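Local atomic coordinates of minor fimbrium tip subunit Mfa3 (Porphyromonas gingivalis ATCC 33277, PDB entry 5NF4), a protein that forms part of the tip of the minor fimbriae, filaments that mediate biofilm formation and adhesion to host cells and other oral bacteria. Residues 228-233 with 257-262; 251-256 with 318-323. All blocks are in the same frame, centred on the assembly; numbering follows the deposited sequence.

Contacts 1 and 2 follow each other along one piece of chain. Residues 251-256 run off the end of strand 248-254 and meet 318-323, and the next residues, 257-262, meet the loop 228-233. The centres of the two contacts lie about 12 Å apart. Contact 2 is buried, about 6 Å from the centre of the chain, whereas contact 1 is a surface contact about 16 Å from it. They touch directly: Val258 N lies 3.1 Å from Thr319 OG1, a probable hydrogen bond, and Val258 CG2 packs 3.4 Å from Tyr318 O. Each contact has a glutamate as its polar centre, Glu230 in contact 1 and Glu255 in contact 2.

Contact 1 (228-233 with 257-262)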
loop_
_atom_site.group_PDB
_atom_site.type_symbol
_atom_site.label_atom_id
_atom_site.label_comp_id
_atom_site.label_asym_id
_atom_site.label_seq_id
_atom_site.Cartn_x
_atom_site.Cartn_y
_atom_site.Cartn_z
ATOM N N GLN A 228 -3.404 -9.385 9.115
ATOM C CA GLN A 228 -4.553 -10.182 9.544
ATOM C C GLN A 228 -5.190 -9.639 10.835
ATOM O O GLN A 228 -6.188 -10.185 11.296
ATOM C CB GLN A 228 -4.132 -11.645 9.774
ATOM C CG GLN A 228 -3.457 -12.319 8.562
ATOM C CD GLN A 228 -2.401 -13.315 8.978
ATOM O OE1 GLN A 228 -1.234 -12.960 9.169
ATOM N NE2 GLN A 228 -2.807 -14.569 9.141
ATOM N N SER A 229 -4.579 -8.609 11.419
ATOM C CA SER A 229 -4.990 -8.058 12.721
ATOM C C SER A 229 -5.096 -6.561 12.614
ATOM O O SER A 229 -4.392 -5.957 11.818
ATOM C CB SER A 229 -3.954 -8.380 13.817
ATOM O OG SER A 229 -3.996 -9.746 14.211
ATOM N N GLU A 230 -5.902 -5.979 13.500
ATOM C CA GLU A 230 -5.974 -4.530 13.615
ATOM C C GLU A 230 -4.642 -3.914 14.030
ATOM O O GLU A 230 -3.809 -4.574 14.667
ATOM C CB GLU A 230 -7.040 -4.143 14.632
ATOM C CG GLU A 230 -8.462 -4.519 14.259
ATOM C CD GLU A 230 -9.482 -3.909 15.183
ATOM O OE1 GLU A 230 -9.085 -3.450 16.281
ATOM O OE2 GLU A 230 -10.669 -3.850 14.807
ATOM N N PRO A 231 -4.456 -2.619 13.716
ATOM C CA PRO A 231 -3.250 -1.927 14.134
ATOM C C PRO A 231 -3.109 -1.969 15.657
ATOM O O PRO A 231 -4.108 -2.019 16.392
ATOM C CB PRO A 231 -3.467 -0.489 13.629
ATOM C CG PRO A 231 -4.466 -0.636 12.500
ATOM C CD PRO A 231 -5.336 -1.779 12.892
ATOM N N ILE A 232 -1.871 -1.909 16.123
ATOM C CA ILE A 232 -1.581 -1.784 17.544
ATOM C C ILE A 232 -1.261 -0.343 17.934
ATOM O O ILE A 232 -1.536 0.069 19.062
ATOM C CB ILE A 232 -0.416 -2.706 17.973
ATOM C CG1 ILE A 232 0.844 -2.421 17.132
ATOM C CG2 ILE A 232 -0.864 -4.190 17.815
ATOM C CD1 ILE A 232 2.155 -3.017 17.692
ATOM N N GLN A 233 -0.704 0.415 16.998
ATOM C CA GLN A 233 -0.293 1.799 17.235
ATOM C C GLN A 233 -0.676 2.754 16.112
ATOM O O GLN A 233 -0.760 2.368 14.963
ATOM C CB GLN A 233 1.213 1.864 17.493
ATOM C CG GLN A 233 1.593 1.112 18.798
ATOM C CD GLN A 233 3.098 1.028 19.058
ATOM O OE1 GLN A 233 3.917 0.883 18.138
ATOM N NE2 GLN A 233 3.468 1.153 20.336
ATOM N N ILE A 257 -6.357 -2.914 9.034
ATOM C CA ILE A 257 -7.495 -3.809 9.207
ATOM C C ILE A 257 -8.407 -3.312 10.308
ATOM O O ILE A 257 -7.948 -2.978 11.391
ATOM C CB ILE A 257 -7.053 -5.227 9.575
ATOM C CG1 ILE A 257 -6.021 -5.747 8.580
ATOM C CG2 ILE A 257 -8.265 -6.151 9.674
ATOM C CD1 ILE A 257 -6.445 -5.685 7.135
ATOM N N VAL A 258 -9.709 -3.286 10.034
ATOM C CA VAL A 258 -10.715 -3.012 11.061
ATOM C C VAL A 258 -11.689 -4.175 11.156
ATOM O O VAL A 258 -12.267 -4.591 10.145
ATOM C CB VAL A 258 -11.498 -1.726 10.751
ATOM C CG1 VAL A 258 -12.421 -1.356 11.928
ATOM C CG2 VAL A 258 -10.527 -0.563 10.435
ATOM N N GLU A 259 -11.854 -4.723 12.354
ATOM C CA GLU A 259 -12.764 -5.857 12.555
ATOM C C GLU A 259 -14.165 -5.471 12.111
ATOM O O GLU A 259 -14.627 -4.330 12.335
ATOM C CB GLU A 259 -12.743 -6.310 14.034
ATOM C CG GLU A 259 -11.448 -7.011 14.366
ATOM C CD GLU A 259 -11.189 -7.154 15.856
ATOM O OE1 GLU A 259 -12.112 -6.923 16.660
ATOM O OE2 GLU A 259 -10.047 -7.497 16.215
ATOM N N SER A 260 -14.864 -6.406 11.480
ATOM C CA SER A 260 -16.155 -6.083 10.886
ATOM C C SER A 260 -17.287 -6.153 11.905
ATOM O O SER A 260 -18.449 -6.001 11.560
ATOM C CB SER A 260 -16.431 -7.024 9.706
ATOM O OG SER A 260 -16.491 -8.351 10.147
ATOM N N THR A 261 -16.935 -6.368 13.165
ATOM C CA THR A 261 -17.877 -6.267 14.262
ATOM C C THR A 261 -17.970 -4.828 14.793
ATOM O O THR A 261 -18.808 -4.545 15.632
ATOM C CB THR A 261 -17.458 -7.162 15.408
ATOM O OG1 THR A 261 -16.085 -6.909 15.697
ATOM C CG2 THR A 261 -17.647 -8.629 15.051
ATOM N N LYS A 262 -17.080 -3.959 14.320
ATOM C CA LYS A 262 -17.034 -2.541 14.709
ATOM C C LYS A 262 -17.642 -1.616 13.655
ATOM O O LYS A 262 -17.680 -1.954 12.472
ATOM C CB LYS A 262 -15.575 -2.122 14.952
ATOM C CG LYS A 262 -14.904 -2.864 16.079
ATOM C CD LYS A 262 -13.459 -2.483 16.259
ATOM C CE LYS A 262 -12.890 -3.316 17.411
ATOM N NZ LYS A 262 -11.453 -3.130 17.625
HETATM O O HOH W 1 -3.842 -3.598 10.499
HETATM O O HOH W 2 -7.406 -7.735 15.241
#
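Glu230 OE2 is gripped by two donors of the loop 257-262, the backbone N of Glu259 and Lys262 NZ, in a salt-bridge network. This is a surface contact between the loop after strand 221-222 and the loop after strand 248-254. The backbone N of Glu259 donates a nearly straight hydrogen bond (2.9 Å, 168°) to the anti lone pair of OE2. Lys262 NZ adds a weak bond to the same oxygen. The lysine's main partner is Glu230 OE1, 2.7 Å from NZ and met on the syn side. A type I turn from Glu259 to Lys262 brings the extended lysine back to the carboxylate.

The carboxylates of Glu230 and Glu259 stack with their planes 28° apart. OE2 of Glu230 is 3.9 Å from OE1 of Glu259. Lys262 NZ, bonded to Glu230 and at a long 4.0 Å from Glu259 OE1, probably eases this like-charge approach.

Waters add looser links. One joins the backbones, from Ser229 O to Ile257 N. Another accepts from Glu230 N and donates to the Glu259 side chain at OE2. Pro231 CD lies against Ile257 O. That buried oxygen has no hydrogen-bond partner, but Glu230 CA makes a CA-H...O contact with Ile257 O at 3.4 Å.

Contact 2 (251-256 with 318-323); sequences GYMPEA and YTVYRN
Glu255 and Arg322 meet in a buried salt bridge beside a single antiparallel bridge. The bridge joins the chain just beyond strand 248-254 to the loop before strand 324-332. Ala256 and Val320 are its hydrogen-bonded pair. Ala256 N donates to Val320 O, and Val320 N donates back to Ala256 O, each at 2.9 Å. CA-H...O contacts run alongside, from Glu255 CA to Val320 O and from Thr319 CA to Ala256 O.

The tight part is around the glutamate. Its chain is extended, with CG anti to the backbone N (chi1 -180°), and it runs past Val320 O to Arg322. OE1 takes two N-H groups from the same face of the carboxylate: Arg322 N at 3.1 Å and Arg322 NE at 3.1 Å. Arg322 NH2 reaches OE2 at 3.0 Å, nearly straight at 171°. The arginine thus offers its side edge, with both oxygens near the guanidinium plane. The carboxylate is turned 67° to the guanidinium, so NE and NH2 come from above the carboxylate plane, while Arg322 N meets OE1 on its anti side, closer to the carboxylate plane. OE2 also accepts from Asn227 N, and Arg322 NH1 donates to Arg223 O.

The apolar part is looser. Met253 bends at chi2 and chi3, and its CE comes to 4.0 Å from Val320 CG1. Ala256 CB and Val320 CB stay 4.4 Å apart. Val320 also packs on Ala197 of strand 180-205. On the solvent side, exposed Tyr321 adds little to the contact, although Thr319 CG2 sits over the centre of its ring.

Four N-H groups, three from Arg322 and one from Asn227, hold the buried carboxylate. They probably stabilise its negative charge and fix its rotation.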
loop_
_atom_site.group_PDB
_atom_site.type_symbol
_atom_site.label_atom_id
_atom_site.label_comp_id
_atom_site.label_asym_id
_atom_site.label_seq_id
_atom_site.Cartn_x
_atom_site.Cartn_y
_atom_site.Cartn_z
ATOM N N GLY A 251 -2.891 12.411 0.626
ATOM C CA GLY A 251 -2.091 11.771 1.648
ATOM C C GLY A 251 -1.992 10.268 1.407
ATOM O O GLY A 251 -2.607 9.702 0.482
ATOM N N TYR A 252 -1.221 9.608 2.253
ATOM C CA TYR A 252 -1.052 8.161 2.162
ATOM C C TYR A 252 -1.055 7.552 3.543
ATOM O O TYR A 252 -0.718 8.204 4.519
ATOM C CB TYR A 252 0.261 7.798 1.436
ATOM C CG TYR A 252 0.447 8.515 0.128
ATOM C CD1 TYR A 252 0.995 9.791 0.079
ATOM C CD2 TYR A 252 0.051 7.935 -1.069
ATOM C CE1 TYR A 252 1.165 10.437 -1.112
ATOM C CE2 TYR A 252 0.231 8.587 -2.258
ATOM C CZ TYR A 252 0.774 9.843 -2.272
ATOM O OH TYR A 252 0.942 10.528 -3.451
ATOM N N MET A 253 -1.433 6.285 3.634
ATOM C CA MET A 253 -1.386 5.624 4.916
ATOM C C MET A 253 -1.212 4.117 4.760
ATOM O O MET A 253 -1.618 3.534 3.743
ATOM C CB MET A 253 -2.647 5.879 5.741
ATOM C CG MET A 253 -3.934 5.422 5.131
ATOM S SD MET A 253 -4.496 6.378 3.698
ATOM C CE MET A 253 -6.281 6.235 4.009
ATOM N N PRO A 254 -0.631 3.499 5.780
ATOM C CA PRO A 254 -0.509 2.046 5.652
ATOM C C PRO A 254 -1.852 1.332 5.692
ATOM O O PRO A 254 -2.836 1.837 6.223
ATOM C CB PRO A 254 0.337 1.659 6.847
ATOM C CG PRO A 254 0.995 2.920 7.307
ATOM C CD PRO A 254 -0.023 3.983 7.032
ATOM N N GLU A 255 -1.881 0.146 5.106
ATOM C CA GLU A 255 -2.997 -0.764 5.291
ATOM C C GLU A 255 -3.407 -0.819 6.748
ATOM O O GLU A 255 -2.556 -0.845 7.635
ATOM C CB GLU A 255 -2.593 -2.160 4.784
ATOM C CG GLU A 255 -3.643 -3.206 4.909
ATOM C CD GLU A 255 -3.192 -4.443 4.205
ATOM O OE1 GLU A 255 -3.421 -4.536 2.976
ATOM O OE2 GLU A 255 -2.558 -5.278 4.883
ATOM N N ALA A 256 -4.710 -0.834 6.991
ATOM C CA ALA A 256 -5.244 -0.898 8.331
ATOM C C ALA A 256 -6.467 -1.777 8.354
ATOM O O ALA A 256 -7.484 -1.453 7.733
ATOM C CB ALA A 256 -5.586 0.519 8.859
ATOM N N TYR A 318 -14.393 -0.961 7.126
ATOM C CA TYR A 318 -13.510 0.172 7.351
ATOM C C TYR A 318 -12.046 -0.168 7.132
ATOM O O TYR A 318 -11.165 0.663 7.350
ATOM C CB TYR A 318 -13.686 0.715 8.766
ATOM C CG TYR A 318 -15.057 1.261 9.052
ATOM C CD1 TYR A 318 -15.374 2.595 8.745
ATOM C CD2 TYR A 318 -16.054 0.454 9.621
ATOM C CE1 TYR A 318 -16.619 3.114 9.016
ATOM C CE2 TYR A 318 -17.323 0.971 9.878
ATOM C CZ TYR A 318 -17.582 2.313 9.598
ATOM O OH TYR A 318 -18.818 2.857 9.826
ATOM N N THR A 319 -11.775 -1.383 6.676
ATOM C CA THR A 319 -10.417 -1.719 6.380
ATOM C C THR A 319 -9.917 -0.823 5.250
ATOM O O THR A 319 -10.621 -0.588 4.273
ATOM C CB THR A 319 -10.290 -3.181 5.982
ATOM O OG1 THR A 319 -10.517 -4.005 7.141
ATOM C CG2 THR A 319 -8.902 -3.503 5.352
ATOM N N VAL A 320 -8.700 -0.328 5.413
ATOM C CA VAL A 320 -7.978 0.359 4.356
ATOM C C VAL A 320 -6.986 -0.648 3.771
ATOM O O VAL A 320 -6.118 -1.102 4.484
ATOM C CB VAL A 320 -7.233 1.577 4.904
ATOM C CG1 VAL A 320 -6.358 2.254 3.839
ATOM C CG2 VAL A 320 -8.226 2.593 5.520
ATOM N N TYR A 321 -7.105 -0.962 2.490
ATOM C CA TYR A 321 -6.257 -1.960 1.833
ATOM C C TYR A 321 -5.037 -1.349 1.136
ATOM O O TYR A 321 -5.132 -0.291 0.502
ATOM C CB TYR A 321 -7.087 -2.740 0.822
ATOM C CG TYR A 321 -8.072 -3.699 1.452
ATOM C CD1 TYR A 321 -7.656 -4.944 1.925
ATOM C CD2 TYR A 321 -9.404 -3.363 1.592
ATOM C CE1 TYR A 321 -8.552 -5.818 2.523
ATOM C CE2 TYR A 321 -10.305 -4.230 2.187
ATOM C CZ TYR A 321 -9.868 -5.465 2.647
ATOM O OH TYR A 321 -10.765 -6.321 3.236
ATOM N N ARG A 322 -3.903 -2.051 1.184
ATOM C CA ARG A 322 -2.718 -1.556 0.489
ATOM C C ARG A 322 -2.953 -1.385 -1.008
ATOM O O ARG A 322 -3.696 -2.151 -1.631
ATOM C CB ARG A 322 -1.542 -2.503 0.694
ATOM C CG ARG A 322 -1.730 -3.856 0.030
ATOM C CD ARG A 322 -0.622 -4.866 0.412
ATOM N NE ARG A 322 -0.612 -5.081 1.854
ATOM C CZ ARG A 322 0.470 -5.099 2.617
ATOM N NH1 ARG A 322 1.690 -4.991 2.068
ATOM N NH2 ARG A 322 0.322 -5.224 3.936
ATOM N N ASN A 323 -2.282 -0.399 -1.579
ATOM C CA ASN A 323 -2.194 -0.209 -3.012
ATOM C C ASN A 323 -3.557 0.055 -3.652
ATOM O O ASN A 323 -3.752 -0.181 -4.836
ATOM C CB ASN A 323 -1.518 -1.418 -3.665
ATOM C CG ASN A 323 -0.676 -1.035 -4.892
ATOM O OD1 ASN A 323 0.107 -0.093 -4.863
ATOM N ND2 ASN A 323 -0.846 -1.781 -5.972
#